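Local coordinates for carboxylic ester hydrolase (Aspergillus niger, PDB 7K4O), which hydrolyses carboxylic esters as a fungal tannin acyl hydrolase (tannase), probably through a serine nucleophile on an alpha/beta-hydrolase core, at residues Asp242-Val245 and Asn246-Ala250; Ala254-Gly257 and Lys258-Val262; Tyr534-Arg537 and Ser538-Trp542. One frame throughout, in Å; residues are numbered along the deposited sequence.

Contact 1: Asp242-Val245 and Asn246-Ala250. With NAG (2-acetamido-2-deoxy-beta-D-glucopyranose), chain G.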
# COMPACT_ATOMS: atom_id res chain seq x y z
N ASP A 242 15.83 18.22 -2.33
CA ASP A 242 14.58 18.85 -1.83
C ASP A 242 14.30 20.13 -2.63
O ASP A 242 13.13 20.41 -2.95
CB ASP A 242 14.61 19.10 -0.34
CG ASP A 242 13.27 19.58 0.17
OD1 ASP A 242 12.23 18.93 -0.17
OD2 ASP A 242 13.24 20.60 0.88
N LYS A 243 15.35 20.88 -2.99
CA LYS A 243 15.17 22.08 -3.84
C LYS A 243 14.64 21.68 -5.21
O LYS A 243 13.72 22.33 -5.75
CB LYS A 243 16.50 22.85 -3.93
CG LYS A 243 16.46 24.09 -4.82
CD LYS A 243 15.35 25.05 -4.50
CE LYS A 243 15.51 25.71 -3.15
NZ LYS A 243 14.92 27.08 -3.13
N ILE A 244 15.16 20.59 -5.78
CA ILE A 244 14.66 20.15 -7.10
C ILE A 244 13.17 19.80 -6.96
O ILE A 244 12.38 20.16 -7.89
CB ILE A 244 15.51 18.96 -7.60
CG1 ILE A 244 16.89 19.44 -8.05
CG2 ILE A 244 14.83 18.22 -8.73
CD1 ILE A 244 17.92 18.34 -8.19
N VAL A 245 12.80 19.09 -5.91
CA VAL A 245 11.35 18.73 -5.74
C VAL A 245 10.51 20.02 -5.66
O VAL A 245 9.49 20.13 -6.35
CB VAL A 245 11.16 17.86 -4.49
CG1 VAL A 245 9.69 17.71 -4.12
CG2 VAL A 245 11.83 16.51 -4.69
N ASN A 246 10.90 20.96 -4.79
CA ASN A 246 10.17 22.25 -4.60
C ASN A 246 10.04 22.97 -5.94
O ASN A 246 8.95 23.45 -6.24
CB ASN A 246 10.80 23.14 -3.52
CG ASN A 246 10.48 22.69 -2.11
OD1 ASN A 246 9.70 21.74 -1.92
ND2 ASN A 246 11.10 23.32 -1.12
N GLU A 247 11.11 23.06 -6.74
CA GLU A 247 11.03 23.75 -8.06
C GLU A 247 10.20 22.98 -9.07
O GLU A 247 9.62 23.61 -10.00
CB GLU A 247 12.44 23.98 -8.62
CG GLU A 247 13.21 25.00 -7.80
CD GLU A 247 12.58 26.39 -7.89
OE1 GLU A 247 12.19 26.83 -8.99
OE2 GLU A 247 12.45 27.00 -6.86
N THR A 248 10.16 21.63 -8.96
CA THR A 248 9.29 20.81 -9.84
C THR A 248 7.83 21.12 -9.47
O THR A 248 7.02 21.29 -10.38
CB THR A 248 9.68 19.33 -9.74
OG1 THR A 248 11.07 19.18 -10.07
CG2 THR A 248 8.83 18.46 -10.63
N ILE A 249 7.52 21.20 -8.19
CA ILE A 249 6.12 21.52 -7.75
C ILE A 249 5.76 22.90 -8.32
O ILE A 249 4.68 23.06 -8.93
CB ILE A 249 5.98 21.46 -6.23
CG1 ILE A 249 6.09 20.02 -5.71
CG2 ILE A 249 4.67 22.11 -5.83
CD1 ILE A 249 6.25 19.91 -4.23
N ALA A 250 6.67 23.88 -8.19
CA ALA A 250 6.40 25.27 -8.67
C ALA A 250 6.13 25.26 -10.17
O ALA A 250 5.18 25.92 -10.64
CB ALA A 250 7.55 26.18 -8.30
C1 NAG G . 10.94 23.03 0.33
C2 NAG G . 11.87 23.79 1.29
C3 NAG G . 11.57 23.55 2.76
C4 NAG G . 10.14 23.98 2.94
C5 NAG G . 9.25 23.20 1.98
C6 NAG G . 7.80 23.64 2.12
C7 NAG G . 14.14 23.99 0.40
C8 NAG G . 15.45 23.27 0.23
N2 NAG G . 13.22 23.32 1.08
O3 NAG G . 12.56 24.25 3.53
O4 NAG G . 9.85 23.60 4.26
O5 NAG G . 9.59 23.37 0.62
O6 NAG G . 7.01 22.87 1.24
O7 NAG G . 13.92 25.10 -0.03
O HOH W 1 9.61 19.43 -0.30
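Asp242 to Val245 and Asn246 to Ile249 pair through four successive i to i+4 backbone hydrogen bonds, within the continuous alpha-helix 238-252. The helix carries an N-glycosylation sequon, Asn246-Glu247-Thr248, and the sugar is in place: Asn246 ND2 is joined to C1 of an N-acetylglucosamine at 1.5 Å. Asp242, one turn earlier, braces this linkage. Its CG lies anti to the backbone N (chi1 -173°), which brings Asp242 OD2 to the sugar's acetamido N2, from which it accepts a bent hydrogen bond at 2.7 Å. The other oxygen works through a water that donates both to Asp242 OD1 (2.7 Å) and to Asn246 OD1 (2.8 Å), so the carboxylate holds the sugar directly and the side-chain amide of Asn246 through the water, the Asp242 carboxylate and Asn246 amide planes 66° apart. Lys243 and Glu247 run alongside each other, Lys243 CD lying 3.9 Å from Glu247 CG; their charged ends stay beyond salt-bridge range, and Lys243 NZ makes a weak bond to Pro282 O instead. On the buried flank, Val245 CG1 meets Ile249 CD1 at 4.1 Å, with Phe331 against Val245 and Trp261 against Ile249. The sequon threonine turns its hydroxyl back to the helix: Thr248 OG1 donates to Ile244 O at 2.7 Å from above the carbonyl plane, on the face opposite to that used by Thr248 N.

Contact 2: Ala254-Gly257 and Lys258-Val262. With CA (calcium ion), chain K.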
# COMPACT_ATOMS: atom_id res chain seq x y z
N ALA A 254 0.50 24.38 -12.12
CA ALA A 254 -0.54 24.99 -12.98
C ALA A 254 -0.88 24.07 -14.15
O ALA A 254 -1.84 24.34 -14.86
CB ALA A 254 -0.08 26.35 -13.46
N MET A 255 -0.14 23.00 -14.38
CA MET A 255 -0.44 22.12 -15.55
C MET A 255 -1.79 21.38 -15.38
O MET A 255 -2.36 20.94 -16.40
CB MET A 255 0.67 21.10 -15.73
CG MET A 255 1.97 21.71 -16.27
SD MET A 255 3.26 20.40 -16.23
CE MET A 255 4.74 21.29 -16.74
N ASP A 256 -2.30 21.30 -14.16
CA ASP A 256 -3.63 20.68 -13.89
C ASP A 256 -4.76 21.74 -13.99
O ASP A 256 -5.94 21.36 -13.81
CB ASP A 256 -3.62 19.99 -12.53
CG ASP A 256 -3.15 20.82 -11.36
OD1 ASP A 256 -3.63 21.98 -11.21
OD2 ASP A 256 -2.33 20.30 -10.58
N GLY A 257 -4.44 23.00 -14.30
CA GLY A 257 -5.44 24.08 -14.49
C GLY A 257 -5.83 24.75 -13.19
O GLY A 257 -6.70 25.66 -13.19
N LYS A 258 -5.21 24.36 -12.09
CA LYS A 258 -5.54 24.90 -10.77
C LYS A 258 -4.26 25.27 -10.05
O LYS A 258 -3.44 24.40 -9.77
CB LYS A 258 -6.39 23.95 -9.93
CG LYS A 258 -6.90 24.60 -8.65
CD LYS A 258 -7.84 23.77 -7.82
CE LYS A 258 -8.47 24.66 -6.77
NZ LYS A 258 -9.01 23.87 -5.67
N VAL A 259 -4.12 26.54 -9.69
CA VAL A 259 -2.94 27.01 -8.94
C VAL A 259 -3.25 26.85 -7.46
O VAL A 259 -4.00 27.66 -6.89
CB VAL A 259 -2.54 28.46 -9.33
CG1 VAL A 259 -1.46 28.99 -8.41
CG2 VAL A 259 -2.10 28.51 -10.78
N ASP A 260 -2.69 25.81 -6.85
CA ASP A 260 -3.02 25.42 -5.46
C ASP A 260 -1.79 24.79 -4.78
O ASP A 260 -1.93 24.33 -3.66
CB ASP A 260 -4.22 24.47 -5.45
CG ASP A 260 -4.02 23.20 -6.28
OD1 ASP A 260 -2.98 23.08 -6.97
OD2 ASP A 260 -4.97 22.34 -6.29
N TRP A 261 -0.61 24.89 -5.37
CA TRP A 261 0.60 24.19 -4.86
C TRP A 261 0.27 22.67 -4.67
O TRP A 261 0.60 22.10 -3.65
CB TRP A 261 1.08 24.86 -3.58
CG TRP A 261 2.52 24.55 -3.32
CD1 TRP A 261 3.02 23.68 -2.40
CD2 TRP A 261 3.65 25.08 -4.04
NE1 TRP A 261 4.39 23.64 -2.48
CE2 TRP A 261 4.81 24.49 -3.47
CE3 TRP A 261 3.80 26.04 -5.06
CZ2 TRP A 261 6.10 24.81 -3.91
CZ3 TRP A 261 5.08 26.35 -5.48
CH2 TRP A 261 6.20 25.73 -4.92
N VAL A 262 -0.38 22.12 -5.67
CA VAL A 262 -0.63 20.66 -5.77
C VAL A 262 -0.40 20.29 -7.20
O VAL A 262 -1.02 20.84 -8.09
CB VAL A 262 -2.05 20.27 -5.31
CG1 VAL A 262 -2.19 18.74 -5.34
CG2 VAL A 262 -2.35 20.81 -3.93
CA CA K . -2.39 22.37 -9.29
O HOH W 2 -4.41 20.97 -8.50
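Asp256, Lys258, Asp260 and Val262 meet around a calcium ion. The carboxylate of Asp256 chelates the metal with both oxygens, Asp256 OD1 at 2.3 Å and Asp256 OD2 at 2.4 Å from calcium. The carbonyl oxygens of Lys258 and Val262 add two more ligands, and Asp260 binds through one oxygen, its OD1 standing 2.5 Å from the ion. A water completes this part of the shell, and Asp253, the residue just before Ala254, supplies its backbone O and its OD1, making eight ligand atoms. The close oxygen pairs are enforced by the metal they share: Asp256 OD1 lies only 2.8 Å from Lys258 O.

Second-shell bonds fix the ligands. Lys258 N donates to Asp256 OD1 at 3.0 Å, closing an Asx turn, while Ala264 N donates to Asp256 OD2; each carboxylate oxygen thus has a backbone N-H as well as the metal, which holds the group against rotation. In both Asp256 and Asp260, CG sits between the backbone N and the carbonyl carbon (chi1 52° and 57°), folding each carboxylate back over its own main chain toward the ion. Asp260 divides its labour, for Asp260 OD2 accepts from the metal-bound water at 2.7 Å. Gly257, with a positive phi of 86°, makes the bend that carries the chain from Asp256 to the next ligand, and Ala254 CB packs on Val259 CG2 across it.

Farther out, Lys258 reaches away along an extended chain to a cation-pi contact with Trp523, and Asp260 O accepts from Asn474 ND2. A single short loop, sequence-local and rich in aspartate, supplies all the protein ligands, consistent with the calcium site in the lid of fungal tannases and feruloyl esterases.

Contact 3: Tyr534-Arg537 and Ser538-Trp542. With NAG (2-acetamido-2-deoxy-beta-D-glucopyranose), chain D; NAG (2-acetamido-2-deoxy-beta-D-glucopyranose), chain B.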
# COMPACT_ATOMS: atom_id res chain seq x y z
N TYR A 534 -9.81 12.46 -21.04
CA TYR A 534 -9.04 11.44 -21.77
C TYR A 534 -7.92 12.13 -22.54
O TYR A 534 -8.22 12.89 -23.45
CB TYR A 534 -9.93 10.66 -22.72
CG TYR A 534 -9.22 9.44 -23.24
CD1 TYR A 534 -8.44 9.52 -24.39
CD2 TYR A 534 -9.31 8.21 -22.61
CE1 TYR A 534 -7.73 8.43 -24.87
CE2 TYR A 534 -8.61 7.11 -23.08
CZ TYR A 534 -7.80 7.22 -24.19
OH TYR A 534 -7.14 6.14 -24.70
N ASN A 535 -6.68 11.82 -22.22
CA ASN A 535 -5.49 12.46 -22.86
C ASN A 535 -4.46 11.38 -23.17
O ASN A 535 -3.80 10.90 -22.24
CB ASN A 535 -4.94 13.54 -21.97
CG ASN A 535 -3.83 14.33 -22.64
OD1 ASN A 535 -2.68 14.03 -22.43
ND2 ASN A 535 -4.18 15.33 -23.45
N GLN A 536 -4.42 10.94 -24.41
CA GLN A 536 -3.59 9.80 -24.83
C GLN A 536 -2.12 10.02 -24.46
O GLN A 536 -1.46 9.07 -24.03
CB GLN A 536 -3.75 9.52 -26.31
CG GLN A 536 -3.15 8.18 -26.71
CD GLN A 536 -3.94 7.05 -26.07
OE1 GLN A 536 -5.14 6.90 -26.31
NE2 GLN A 536 -3.26 6.27 -25.24
N ARG A 537 -1.60 11.22 -24.68
CA ARG A 537 -0.18 11.51 -24.40
C ARG A 537 0.10 11.26 -22.91
O ARG A 537 1.15 10.67 -22.56
CB ARG A 537 0.10 12.95 -24.83
CG ARG A 537 1.57 13.34 -24.83
CD ARG A 537 1.73 14.73 -25.49
NE ARG A 537 1.36 15.79 -24.57
CZ ARG A 537 2.22 16.50 -23.81
NH1 ARG A 537 1.74 17.39 -22.97
NH2 ARG A 537 3.53 16.36 -23.90
N SER A 538 -0.78 11.72 -22.03
CA SER A 538 -0.63 11.50 -20.58
C SER A 538 -0.73 9.99 -20.28
O SER A 538 0.09 9.51 -19.51
CB SER A 538 -1.65 12.28 -19.81
OG SER A 538 -1.39 13.68 -19.90
N ILE A 539 -1.74 9.32 -20.84
CA ILE A 539 -1.95 7.87 -20.54
C ILE A 539 -0.66 7.14 -20.93
O ILE A 539 -0.20 6.30 -20.15
CB ILE A 539 -3.18 7.35 -21.27
CG1 ILE A 539 -4.44 7.96 -20.65
CG2 ILE A 539 -3.22 5.83 -21.31
CD1 ILE A 539 -5.64 7.82 -21.52
N ASP A 540 -0.10 7.48 -22.09
CA ASP A 540 1.10 6.76 -22.60
C ASP A 540 2.27 6.98 -21.65
O ASP A 540 3.13 6.07 -21.58
CB ASP A 540 1.47 7.20 -24.01
CG ASP A 540 0.50 6.79 -25.09
OD1 ASP A 540 -0.43 5.99 -24.83
OD2 ASP A 540 0.63 7.36 -26.21
N SER A 541 2.37 8.11 -20.96
CA SER A 541 3.50 8.42 -20.05
C SER A 541 3.52 7.47 -18.85
O SER A 541 4.55 7.38 -18.21
CB SER A 541 3.53 9.82 -19.58
OG SER A 541 2.51 10.10 -18.62
N TRP A 542 2.39 6.82 -18.55
CA TRP A 542 2.27 5.91 -17.38
C TRP A 542 2.58 4.47 -17.78
O TRP A 542 2.43 3.58 -16.90
CB TRP A 542 0.85 5.96 -16.79
CG TRP A 542 0.48 7.21 -16.08
CD1 TRP A 542 -0.23 8.26 -16.58
CD2 TRP A 542 0.71 7.51 -14.69
NE1 TRP A 542 -0.39 9.22 -15.63
CE2 TRP A 542 0.15 8.78 -14.44
CE3 TRP A 542 1.41 6.87 -13.67
CZ2 TRP A 542 0.25 9.39 -13.20
CZ3 TRP A 542 1.49 7.46 -12.44
CH2 TRP A 542 0.91 8.72 -12.20
C1 NAG D . -13.12 11.57 -25.94
C2 NAG D . -13.12 12.82 -25.09
C3 NAG D . -13.94 13.92 -25.76
C4 NAG D . -13.54 14.08 -27.21
C5 NAG D . -13.61 12.74 -27.93
C6 NAG D . -13.22 12.85 -29.40
C7 NAG D . -13.08 12.93 -22.67
C8 NAG D . -13.77 12.55 -21.40
N2 NAG D . -13.71 12.57 -23.79
O3 NAG D . -13.72 15.15 -25.06
O4 NAG D . -14.44 15.00 -27.82
O5 NAG D . -12.68 11.88 -27.26
O6 NAG D . -11.82 13.17 -29.43
O7 NAG D . -11.98 13.49 -22.64
C1 NAG B . -11.70 6.51 -25.78
C2 NAG B . -11.69 7.30 -27.06
C3 NAG B . -11.48 8.76 -26.73
C4 NAG B . -12.61 9.21 -25.86
C5 NAG B . -12.62 8.36 -24.57
C6 NAG B . -13.74 8.74 -23.64
C7 NAG B . -10.85 6.23 -29.05
C8 NAG B . -9.71 5.66 -29.82
N2 NAG B . -10.62 6.77 -27.86
O3 NAG B . -11.39 9.52 -27.92
O4 NAG B . -12.25 10.50 -25.41
O5 NAG B . -12.73 7.00 -24.93
O6 NAG B . -13.52 8.21 -22.33
O7 NAG B . -11.95 6.22 -29.49
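Asn535 OD1 is held by two donors of Ser538, the backbone N at 3.0 Å and OG at 2.9 Å, which arrive from opposite faces of the amide plane. This is an N-cap: Asn535 stands right before helix 536-541, and its side chain, CG anti to the backbone N (chi1 -173°), swings over the first turn to cap the N-H of Ser538. Ser538 OG has a further partner in Arg265 NH2, so the cap is tied to the chain near the calcium loop.

On another flank, the amide of Gln536 links an aromatic hydroxyl to a carboxylate. Gln536 OE1 accepts from Tyr534 OH at 2.7 Å, and Gln536 NE2 donates to Asp540 OD1 at 2.9 Å, reaching that oxygen from 36° above the carboxylate plane. Being held at both ends restrains the rotation of the amide, and the acceptor Asp540 OD1 indicates the NE2 side. The tyrosine ring is sandwiched. Ile539 CD1 makes a CH-pi contact over one face, 3.7 Å from the centroid of the Tyr534 ring, and an N-acetylglucosamine of the glycan next to Asn445 lies over the other. The second sugar, joined through O4 of the first, accepts from Tyr534 N by its acetyl O7 at 2.9 Å, so both residues of the glycan stem rest on Tyr534. Outside, Arg537 forms a salt bridge with Asp272. At the last turn, Ser541 OG donates to Ser538 O at 2.6 Å, in the carbonyl plane and on a lone pair.

Overall arrangement
Contacts 1 and 2 follow each other along the chain, with centres 14 Å apart, and meet directly: the indole of Trp261, in the calcium loop, lies on the helix of contact 1, Ile249 CG2 being 3.4 Å from Trp261 CE2. Contact 3 stands apart, about 18 Å from contact 2 and 23 Å from contact 1 between centres. Arg265 and helix 266-272 link contacts 2 and 3: Arg265 touches Asp256 and bonds to Ser538, while Met255 and Arg537 both pack on Leu268. Glycans stand beside contacts 1 and 3, and the calcium ion in contact 2. None of the three supplies a residue to the gallic acid pocket around Ser186 and His465.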